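Local structure of acetyltransferase (Bacillus cereus, 1Y9W) at residues A[42-47]-A[82-87]; A[63-68]-A[101-106]; A[118-123]-A[134-139]. The protein probably transfers an acyl group, most likely acetyl from acetyl-CoA, to an acceptor, as expected of a GNAT-family acyltransferase. All blocks are in the same frame, centred on the assembly; numbering follows the deposited sequence.

Contact 1: residues A[42-47]-A[82-87]; sequences LVVKNE and SQLLHE
L42 meets helix 80-94 at two points. Its CB sits 3.9 Å from CD2 of L84, and further out its CD1 presses on the methylenes of E87, 3.3 Å from CG and 3.6 Å from CB. A chi1 of -67° sets CG of L42 anti to the carbonyl carbon, from where CD1 reaches E87. L42 and E87 cross at about a right angle, CD1 of L42 resting on the aliphatic part of the glutamate. E87 bends at chi2, 105°, and its chain gives L42 an apolar flank although it ends in a carboxylate.

V43 turns its side chain to the other side of the sheet, where it packs on E13 of the second subunit. With V44 the chain faces the helix again: CG2 of V44 lies 3.9 Å from CD2 of L84. That one leucine methyl therefore touches both L42 and V44, the two inward residues of the strand, and L84 also reaches V55 on strand 51-60. Beyond V44 the strand leaves the helix, and NZ of K45 makes a salt bridge to E13 of the second subunit.

The joint is purely apolar. The axes of residues 42-45 and 82-87 approach to 9.3 Å and run roughly antiparallel, at 148°. Residues 42-45 also form an antiparallel ladder with a strand of the second subunit, which carries the sheet across the interface. This is helix-on-sheet packing of the alpha/beta GNAT fold, with the helix of the central beta-alpha-beta unit laid over a strand of the sheet.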
loop_
_atom_site.group_PDB
_atom_site.type_symbol
_atom_site.label_atom_id
_atom_site.label_comp_id
_atom_site.label_asym_id
_atom_site.label_seq_id
_atom_site.Cartn_x
_atom_site.Cartn_y
_atom_site.Cartn_z
ATOM N N LEU A 42 13.021 -3.583 -12.700
ATOM C CA LEU A 42 14.052 -3.316 -13.685
ATOM C C LEU A 42 15.236 -2.696 -12.972
ATOM O O LEU A 42 15.066 -1.927 -12.026
ATOM C CB LEU A 42 13.540 -2.341 -14.749
ATOM C CG LEU A 42 12.431 -2.846 -15.671
ATOM C CD1 LEU A 42 12.138 -1.791 -16.720
ATOM C CD2 LEU A 42 12.864 -4.138 -16.344
ATOM N N VAL A 43 16.438 -3.039 -13.417
ATOM C CA VAL A 43 17.634 -2.472 -12.823
ATOM C C VAL A 43 18.607 -2.022 -13.894
ATOM O O VAL A 43 18.687 -2.615 -14.970
ATOM C CB VAL A 43 18.379 -3.482 -11.894
ATOM C CG1 VAL A 43 17.561 -3.741 -10.645
ATOM C CG2 VAL A 43 18.653 -4.784 -12.635
ATOM N N VAL A 44 19.318 -0.945 -13.601
ATOM C CA VAL A 44 20.346 -0.444 -14.494
ATOM C C VAL A 44 21.597 -0.866 -13.747
ATOM O O VAL A 44 21.769 -0.494 -12.590
ATOM C CB VAL A 44 20.328 1.082 -14.591
ATOM C CG1 VAL A 44 21.598 1.567 -15.263
ATOM C CG2 VAL A 44 19.102 1.535 -15.372
ATOM N N LYS A 45 22.460 -1.652 -14.381
ATOM C CA LYS A 45 23.670 -2.101 -13.704
ATOM C C LYS A 45 24.785 -2.439 -14.675
ATOM O O LYS A 45 24.595 -2.388 -15.893
ATOM C CB LYS A 45 23.355 -3.326 -12.856
ATOM C CG LYS A 45 22.921 -4.531 -13.658
ATOM C CD LYS A 45 22.761 -5.735 -12.749
ATOM C CE LYS A 45 22.259 -6.942 -13.507
ATOM N NZ LYS A 45 22.058 -8.126 -12.623
ATOM N N ASN A 46 25.956 -2.771 -14.134
ATOM C CA ASN A 46 27.091 -3.148 -14.965
ATOM C C ASN A 46 27.352 -4.637 -14.778
ATOM O O ASN A 46 26.719 -5.285 -13.939
ATOM C CB ASN A 46 28.339 -2.335 -14.604
ATOM C CG ASN A 46 28.754 -2.503 -13.155
ATOM O OD1 ASN A 46 28.316 -3.431 -12.480
ATOM N ND2 ASN A 46 29.618 -1.611 -12.676
ATOM N N GLU A 47 28.283 -5.178 -15.554
ATOM C CA GLU A 47 28.598 -6.603 -15.489
ATOM C C GLU A 47 28.988 -7.105 -14.098
ATOM O O GLU A 47 28.651 -8.233 -13.727
ATOM C CB GLU A 47 29.712 -6.940 -16.485
ATOM C CG GLU A 47 29.855 -8.430 -16.774
ATOM C CD GLU A 47 28.570 -9.030 -17.322
ATOM O OE1 GLU A 47 28.010 -8.449 -18.283
ATOM O OE2 GLU A 47 28.123 -10.077 -16.796
ATOM N N SER A 82 14.044 8.487 -15.255
ATOM C CA SER A 82 13.034 8.713 -16.271
ATOM C C SER A 82 12.990 7.484 -17.185
ATOM O O SER A 82 11.924 7.016 -17.602
ATOM C CB SER A 82 13.409 9.966 -17.060
ATOM O OG SER A 82 12.373 10.342 -17.942
ATOM N N GLN A 83 14.174 6.955 -17.466
ATOM C CA GLN A 83 14.359 5.787 -18.318
ATOM C C GLN A 83 13.661 4.549 -17.731
ATOM O O GLN A 83 12.989 3.789 -18.444
ATOM C CB GLN A 83 15.857 5.523 -18.436
ATOM C CG GLN A 83 16.344 5.043 -19.780
ATOM C CD GLN A 83 17.845 4.772 -19.767
ATOM O OE1 GLN A 83 18.642 5.629 -19.368
ATOM N NE2 GLN A 83 18.234 3.578 -20.201
ATOM N N LEU A 84 13.843 4.343 -16.430
ATOM C CA LEU A 84 13.248 3.209 -15.736
ATOM C C LEU A 84 11.731 3.320 -15.674
ATOM O O LEU A 84 11.009 2.333 -15.840
ATOM C CB LEU A 84 13.819 3.118 -14.320
ATOM C CG LEU A 84 15.272 2.657 -14.280
ATOM C CD1 LEU A 84 15.931 3.046 -12.958
ATOM C CD2 LEU A 84 15.298 1.162 -14.503
ATOM N N LEU A 85 11.249 4.529 -15.427
ATOM C CA LEU A 85 9.817 4.756 -15.335
ATOM C C LEU A 85 9.182 4.483 -16.689
ATOM O O LEU A 85 8.217 3.737 -16.788
ATOM C CB LEU A 85 9.547 6.200 -14.913
ATOM C CG LEU A 85 8.099 6.572 -14.619
ATOM C CD1 LEU A 85 7.567 5.697 -13.495
ATOM C CD2 LEU A 85 8.032 8.037 -14.230
ATOM N N HIS A 86 9.733 5.088 -17.732
ATOM C CA HIS A 86 9.203 4.889 -19.071
ATOM C C HIS A 86 9.205 3.406 -19.431
ATOM O O HIS A 86 8.236 2.875 -19.978
ATOM C CB HIS A 86 10.042 5.659 -20.088
ATOM C CG HIS A 86 9.665 5.376 -21.511
ATOM N ND1 HIS A 86 8.471 5.794 -22.064
ATOM C CD2 HIS A 86 10.301 4.670 -22.477
ATOM C CE1 HIS A 86 8.389 5.356 -23.308
ATOM N NE2 HIS A 86 9.486 4.669 -23.584
ATOM N N GLU A 87 10.302 2.739 -19.100
ATOM C CA GLU A 87 10.461 1.328 -19.393
ATOM C C GLU A 87 9.486 0.425 -18.654
ATOM O O GLU A 87 8.960 -0.533 -19.224
ATOM C CB GLU A 87 11.881 0.884 -19.060
ATOM C CG GLU A 87 12.254 -0.430 -19.710
ATOM C CD GLU A 87 13.186 -0.241 -20.897
ATOM O OE1 GLU A 87 12.929 0.667 -21.725
ATOM O OE2 GLU A 87 14.176 -1.006 -21.002
#

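Contact 2: residues A[63-68]-A[101-106]; sequences HLHIDF and LLDSFS
Two backbone hydrogen bonds tie the parallel strands together: L101 N to L64 O at 2.8 Å, and I66 N to L101 O at 2.9 Å. L101 thus pairs with H65, whose CA also makes a CA-H...O contact with L101 O. Past this pair the strands diverge; water 2 sits between I66 O and D103 N, but its distance to I66 O is suspiciously short, so this bridge is doubtful.

A second polar chain runs along the side of the sheet that carries H65 and L101. With CG of H65 anti to the backbone N, chi1 177°, the ring is placed where ND1 can donate to D67 OD1 at 2.9 Å, from above the carboxylate plane, 41° out of it. Across the ring, NE2 of H65 lies 2.7 Å from water 1, which in turn donates to D103 OD1. The imidazole is held at both nitrogens, with L101 O over one face, 3.4 Å from CD2 of H65. D103 is itself steadied through OD2 by Q133.

Packing continues outward on both sides of the sheet. The side chains of L101 and H63 cross at about a right angle, CD1 of L101 lying against the imidazole. On the other side I66 and L102 lie side by side, CD1 of I66 being 3.9 Å from CD2 of L102, and I66 also leans on L85 of the connecting helix.

D67 and F68 both face T56, a classic beta bulge. Bulge and parting strands recall the V-shaped opening of GNAT enzymes, where acyl-CoA usually inserts. H65, bonded to D67 directly and to D103 through water 1, would probably keep a well-defined ring orientation.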
loop_
_atom_site.group_PDB
_atom_site.type_symbol
_atom_site.label_atom_id
_atom_site.label_comp_id
_atom_site.label_asym_id
_atom_site.label_seq_id
_atom_site.Cartn_x
_atom_site.Cartn_y
_atom_site.Cartn_z
ATOM N N HIS A 63 -3.430 -3.446 -13.335
ATOM C CA HIS A 63 -2.846 -2.143 -13.068
ATOM C C HIS A 63 -1.465 -2.372 -12.483
ATOM O O HIS A 63 -1.181 -3.436 -11.925
ATOM C CB HIS A 63 -3.701 -1.342 -12.076
ATOM C CG HIS A 63 -3.291 -1.509 -10.645
ATOM N ND1 HIS A 63 -2.814 -0.465 -9.883
ATOM C CD2 HIS A 63 -3.288 -2.595 -9.838
ATOM C CE1 HIS A 63 -2.534 -0.901 -8.667
ATOM N NE2 HIS A 63 -2.813 -2.190 -8.614
ATOM N N LEU A 64 -0.609 -1.370 -12.626
ATOM C CA LEU A 64 0.735 -1.430 -12.081
ATOM C C LEU A 64 0.888 -0.438 -10.930
ATOM O O LEU A 64 0.578 0.747 -11.070
ATOM C CB LEU A 64 1.771 -1.087 -13.154
ATOM C CG LEU A 64 3.169 -0.821 -12.579
ATOM C CD1 LEU A 64 3.722 -2.092 -11.957
ATOM C CD2 LEU A 64 4.098 -0.304 -13.668
ATOM N N HIS A 65 1.337 -0.919 -9.779
ATOM C CA HIS A 65 1.571 -0.013 -8.672
ATOM C C HIS A 65 3.073 0.012 -8.513
ATOM O O HIS A 65 3.689 -1.035 -8.313
ATOM C CB HIS A 65 0.928 -0.496 -7.369
ATOM C CG HIS A 65 1.224 0.397 -6.202
ATOM N ND1 HIS A 65 2.390 0.306 -5.470
ATOM C CD2 HIS A 65 0.550 1.459 -5.699
ATOM C CE1 HIS A 65 2.423 1.274 -4.570
ATOM N NE2 HIS A 65 1.318 1.989 -4.687
ATOM N N ILE A 66 3.665 1.192 -8.639
ATOM C CA ILE A 66 5.107 1.312 -8.491
ATOM C C ILE A 66 5.432 1.440 -7.009
ATOM O O ILE A 66 5.047 2.406 -6.359
ATOM C CB ILE A 66 5.652 2.525 -9.261
ATOM C CG1 ILE A 66 5.369 2.346 -10.756
ATOM C CG2 ILE A 66 7.158 2.656 -9.026
ATOM C CD1 ILE A 66 5.831 3.497 -11.604
ATOM N N ASP A 67 6.145 0.444 -6.490
ATOM C CA ASP A 67 6.510 0.379 -5.078
ATOM C C ASP A 67 7.739 1.181 -4.714
ATOM O O ASP A 67 7.745 1.915 -3.730
ATOM C CB ASP A 67 6.730 -1.076 -4.680
ATOM C CG ASP A 67 5.528 -1.947 -4.981
ATOM O OD1 ASP A 67 4.403 -1.555 -4.610
ATOM O OD2 ASP A 67 5.703 -3.024 -5.586
ATOM N N PHE A 68 8.794 1.023 -5.503
ATOM C CA PHE A 68 10.029 1.745 -5.241
ATOM C C PHE A 68 10.777 2.105 -6.517
ATOM O O PHE A 68 10.836 1.327 -7.473
ATOM C CB PHE A 68 10.944 0.903 -4.354
ATOM C CG PHE A 68 10.350 0.565 -3.028
ATOM C CD1 PHE A 68 10.428 1.459 -1.973
ATOM C CD2 PHE A 68 9.685 -0.639 -2.844
ATOM C CE1 PHE A 68 9.856 1.166 -0.751
ATOM C CE2 PHE A 68 9.106 -0.946 -1.626
ATOM C CZ PHE A 68 9.191 -0.037 -0.573
ATOM N N LEU A 101 -0.487 3.245 -10.520
ATOM C CA LEU A 101 -0.668 3.973 -9.268
ATOM C C LEU A 101 0.645 3.993 -8.509
ATOM O O LEU A 101 1.420 3.040 -8.569
ATOM C CB LEU A 101 -1.722 3.303 -8.388
ATOM C CG LEU A 101 -3.161 3.246 -8.892
ATOM C CD1 LEU A 101 -3.972 2.341 -7.985
ATOM C CD2 LEU A 101 -3.747 4.647 -8.923
ATOM N N LEU A 102 0.886 5.085 -7.795
ATOM C CA LEU A 102 2.089 5.240 -6.987
ATOM C C LEU A 102 1.886 6.432 -6.052
ATOM O O LEU A 102 1.034 7.288 -6.291
ATOM C CB LEU A 102 3.309 5.479 -7.884
ATOM C CG LEU A 102 3.363 6.782 -8.691
ATOM C CD1 LEU A 102 3.845 7.921 -7.811
ATOM C CD2 LEU A 102 4.317 6.626 -9.856
ATOM N N ASP A 103 2.640 6.473 -4.965
ATOM C CA ASP A 103 2.546 7.603 -4.058
ATOM C C ASP A 103 3.969 8.046 -3.809
ATOM O O ASP A 103 4.910 7.276 -4.011
ATOM C CB ASP A 103 1.855 7.240 -2.741
ATOM C CG ASP A 103 2.614 6.209 -1.937
ATOM O OD1 ASP A 103 2.240 5.017 -2.007
ATOM O OD2 ASP A 103 3.578 6.593 -1.236
ATOM N N SER A 104 4.125 9.295 -3.392
ATOM C CA SER A 104 5.442 9.845 -3.143
ATOM C C SER A 104 5.343 10.901 -2.048
ATOM O O SER A 104 4.504 11.796 -2.114
ATOM C CB SER A 104 5.973 10.474 -4.437
ATOM O OG SER A 104 7.319 10.886 -4.311
ATOM N N PHE A 105 6.188 10.778 -1.032
ATOM C CA PHE A 105 6.217 11.740 0.055
ATOM C C PHE A 105 6.891 13.002 -0.466
ATOM O O PHE A 105 7.601 12.966 -1.473
ATOM C CB PHE A 105 6.995 11.173 1.239
ATOM C CG PHE A 105 6.215 10.184 2.051
ATOM C CD1 PHE A 105 5.293 10.616 2.995
ATOM C CD2 PHE A 105 6.384 8.819 1.862
ATOM C CE1 PHE A 105 4.546 9.702 3.745
ATOM C CE2 PHE A 105 5.642 7.900 2.605
ATOM C CZ PHE A 105 4.721 8.344 3.550
ATOM N N SER A 106 6.654 14.118 0.213
ATOM C CA SER A 106 7.237 15.394 -0.167
ATOM C C SER A 106 8.764 15.319 -0.242
ATOM O O SER A 106 9.391 16.027 -1.034
ATOM C CB SER A 106 6.809 16.476 0.831
ATOM O OG SER A 106 6.946 16.020 2.169
HETATM O O HOH W 1 0.235 4.238 -3.578
HETATM O O HOH W 2 4.729 4.251 -4.681
#

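Contact 3: residues A[118-123]-A[134-139]; sequences YREYGV and HFFEKR
The beta hairpin of strands 119-124 and 133-139 closes one edge of the chain's sheet, and R119 and E137 zip it at a hydrogen-bonded pair: R119 N reaches E137 O at 2.8 Å, nearly straight at 171°, and E137 N returns to R119 O. Further on, Y121 and G122 both face F135, a classic beta bulge. F135 O takes Y121 N at 2.7 Å and G122 N weakly, while F135 N donates to G122 O.

On the side of R119 and E137, NH2 of R119 forms a salt bridge with OE2 of E137, a weak hydrogen bond of 3.2 Å in the guanidinium plane; the two flat groups stand 76° apart. R139 joins the same carboxylate through weak bonds. Beside them CB of F135 lies over one face of the Y121 ring, 3.8 Å from its centroid, while F136 O meets that ring's edge. Y121 and F135 each also meet the other's counterpart in the second subunit.

The side chains of K138 and Y118 cross at about a right angle, with CE of K138 4.0 Å from the ring centroid in a CH-pi contact. A bend at chi3, -80°, brings that methylene over the ring face, and NZ goes on to H116 O and E89. Y118 CB touches F136 CD2 at 3.7 Å.

One carboxylate, E137, thus lies between two arginines and probably offsets their like charges, although its individual bonds are weak.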
loop_
_atom_site.group_PDB
_atom_site.type_symbol
_atom_site.label_atom_id
_atom_site.label_comp_id
_atom_site.label_asym_id
_atom_site.label_seq_id
_atom_site.Cartn_x
_atom_site.Cartn_y
_atom_site.Cartn_z
ATOM N N TYR A 118 1.911 12.123 -14.411
ATOM C CA TYR A 118 1.115 11.560 -13.332
ATOM C C TYR A 118 0.272 12.663 -12.715
ATOM O O TYR A 118 0.735 13.785 -12.523
ATOM C CB TYR A 118 2.024 10.919 -12.285
ATOM C CG TYR A 118 2.527 9.554 -12.708
ATOM C CD1 TYR A 118 1.792 8.398 -12.430
ATOM C CD2 TYR A 118 3.710 9.421 -13.431
ATOM C CE1 TYR A 118 2.226 7.144 -12.865
ATOM C CE2 TYR A 118 4.149 8.169 -13.873
ATOM C CZ TYR A 118 3.404 7.040 -13.587
ATOM O OH TYR A 118 3.838 5.812 -14.028
ATOM N N ARG A 119 -0.984 12.340 -12.434
ATOM C CA ARG A 119 -1.903 13.302 -11.849
ATOM C C ARG A 119 -2.072 12.983 -10.370
ATOM O O ARG A 119 -2.363 11.846 -10.004
ATOM C CB ARG A 119 -3.263 13.231 -12.564
ATOM C CG ARG A 119 -4.308 14.194 -12.020
ATOM C CD ARG A 119 -5.651 14.004 -12.704
ATOM N NE ARG A 119 -6.292 12.746 -12.338
ATOM C CZ ARG A 119 -7.049 12.581 -11.258
ATOM N NH1 ARG A 119 -7.268 13.599 -10.440
ATOM N NH2 ARG A 119 -7.579 11.395 -10.987
ATOM N N GLU A 120 -1.874 13.982 -9.519
ATOM C CA GLU A 120 -2.027 13.785 -8.085
ATOM C C GLU A 120 -3.527 13.719 -7.810
ATOM O O GLU A 120 -4.245 14.687 -8.052
ATOM C CB GLU A 120 -1.393 14.955 -7.333
ATOM C CG GLU A 120 -1.523 14.880 -5.824
ATOM C CD GLU A 120 -1.013 16.135 -5.141
ATOM O OE1 GLU A 120 0.211 16.370 -5.174
ATOM O OE2 GLU A 120 -1.840 16.893 -4.589
ATOM N N TYR A 121 -4.010 12.587 -7.317
ATOM C CA TYR A 121 -5.435 12.460 -7.053
ATOM C C TYR A 121 -5.792 12.611 -5.583
ATOM O O TYR A 121 -6.965 12.703 -5.223
ATOM C CB TYR A 121 -5.949 11.118 -7.597
ATOM C CG TYR A 121 -5.461 9.881 -6.866
ATOM C CD1 TYR A 121 -6.101 9.432 -5.715
ATOM C CD2 TYR A 121 -4.369 9.150 -7.340
ATOM C CE1 TYR A 121 -5.671 8.279 -5.054
ATOM C CE2 TYR A 121 -3.930 7.998 -6.683
ATOM C CZ TYR A 121 -4.592 7.569 -5.541
ATOM O OH TYR A 121 -4.191 6.420 -4.896
ATOM N N GLY A 122 -4.777 12.637 -4.731
ATOM C CA GLY A 122 -5.022 12.776 -3.309
ATOM C C GLY A 122 -3.766 13.182 -2.573
ATOM O O GLY A 122 -2.664 13.016 -3.078
ATOM N N VAL A 123 -3.930 13.725 -1.375
ATOM C CA VAL A 123 -2.790 14.142 -0.583
ATOM C C VAL A 123 -3.110 14.037 0.898
ATOM O O VAL A 123 -4.198 14.416 1.333
ATOM C CB VAL A 123 -2.379 15.606 -0.904
ATOM C CG1 VAL A 123 -3.567 16.538 -0.720
ATOM C CG2 VAL A 123 -1.228 16.036 -0.008
ATOM N N HIS A 134 1.885 12.356 -1.357
ATOM C CA HIS A 134 1.098 12.599 -2.556
ATOM C C HIS A 134 0.820 11.346 -3.372
ATOM O O HIS A 134 1.730 10.597 -3.715
ATOM C CB HIS A 134 1.803 13.648 -3.398
ATOM C CG HIS A 134 2.142 14.878 -2.620
ATOM N ND1 HIS A 134 3.245 14.953 -1.796
ATOM C CD2 HIS A 134 1.473 16.044 -2.461
ATOM C CE1 HIS A 134 3.239 16.112 -1.162
ATOM N NE2 HIS A 134 2.174 16.792 -1.547
ATOM N N PHE A 135 -0.456 11.132 -3.668
ATOM C CA PHE A 135 -0.911 9.969 -4.417
ATOM C C PHE A 135 -1.157 10.299 -5.880
ATOM O O PHE A 135 -1.965 11.172 -6.214
ATOM C CB PHE A 135 -2.164 9.418 -3.744
ATOM C CG PHE A 135 -1.902 8.899 -2.358
ATOM C CD1 PHE A 135 -1.850 7.527 -2.109
ATOM C CD2 PHE A 135 -1.627 9.783 -1.313
ATOM C CE1 PHE A 135 -1.520 7.041 -0.830
ATOM C CE2 PHE A 135 -1.296 9.311 -0.033
ATOM C CZ PHE A 135 -1.241 7.940 0.209
ATOM N N PHE A 136 -0.442 9.584 -6.745
ATOM C CA PHE A 136 -0.518 9.796 -8.185
ATOM C C PHE A 136 -1.135 8.653 -8.984
ATOM O O PHE A 136 -1.201 7.512 -8.535
ATOM C CB PHE A 136 0.880 10.067 -8.761
ATOM C CG PHE A 136 1.504 11.357 -8.296
ATOM C CD1 PHE A 136 2.279 11.396 -7.136
ATOM C CD2 PHE A 136 1.327 12.530 -9.029
ATOM C CE1 PHE A 136 2.875 12.593 -6.709
ATOM C CE2 PHE A 136 1.915 13.729 -8.616
ATOM C CZ PHE A 136 2.691 13.763 -7.454
ATOM N N GLU A 137 -1.585 8.992 -10.186
ATOM C CA GLU A 137 -2.167 8.031 -11.101
ATOM C C GLU A 137 -1.885 8.493 -12.523
ATOM O O GLU A 137 -1.693 9.679 -12.790
ATOM C CB GLU A 137 -3.685 7.905 -10.914
ATOM C CG GLU A 137 -4.482 9.100 -11.414
ATOM C CD GLU A 137 -5.832 8.700 -11.983
ATOM O OE1 GLU A 137 -6.490 7.824 -11.388
ATOM O OE2 GLU A 137 -6.242 9.265 -13.021
ATOM N N LYS A 138 -1.845 7.521 -13.421
ATOM C CA LYS A 138 -1.636 7.756 -14.833
ATOM C C LYS A 138 -2.425 6.660 -15.528
ATOM O O LYS A 138 -2.242 5.470 -15.248
ATOM C CB LYS A 138 -0.161 7.655 -15.215
ATOM C CG LYS A 138 0.038 7.663 -16.720
ATOM C CD LYS A 138 1.484 7.519 -17.129
ATOM C CE LYS A 138 2.229 8.833 -17.029
ATOM N NZ LYS A 138 3.601 8.694 -17.612
ATOM N N ARG A 139 -3.330 7.074 -16.404
ATOM C CA ARG A 139 -4.166 6.147 -17.144
ATOM C C ARG A 139 -3.411 5.748 -18.398
ATOM O O ARG A 139 -2.822 6.601 -19.063
ATOM C CB ARG A 139 -5.484 6.831 -17.497
ATOM C CG ARG A 139 -6.271 7.258 -16.274
ATOM C CD ARG A 139 -6.890 6.054 -15.609
ATOM N NE ARG A 139 -7.520 6.382 -14.337
ATOM C CZ ARG A 139 -8.380 5.586 -13.709
ATOM N NH1 ARG A 139 -8.716 4.419 -14.246
ATOM N NH2 ARG A 139 -8.898 5.947 -12.543
HETATM O O HOH W 3 -5.139 10.836 -14.517
#

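All three contacts lie on one mixed sheet. Contact 1 holds one outermost strand of the chain, 38-45, contact 2 the parallel pair in the middle, and contact 3 the opposite edge. The centres of contact 1 and contact 2 are about 17 Å apart, those of contact 2 and contact 3 about 9 Å, and those of contact 1 and contact 3 about 23 Å. Helix 80-94, part of contact 1, links the two strands of contact 2, so these two interlace along the chain while contact 3 follows. L85 of the helix touches Y118, and backbone hydrogen bonds, such as F136 N to L102 O, join strands 99-105 and 133-139. Each contact also meets the second subunit, and at contact 1 the sheet itself runs on into it.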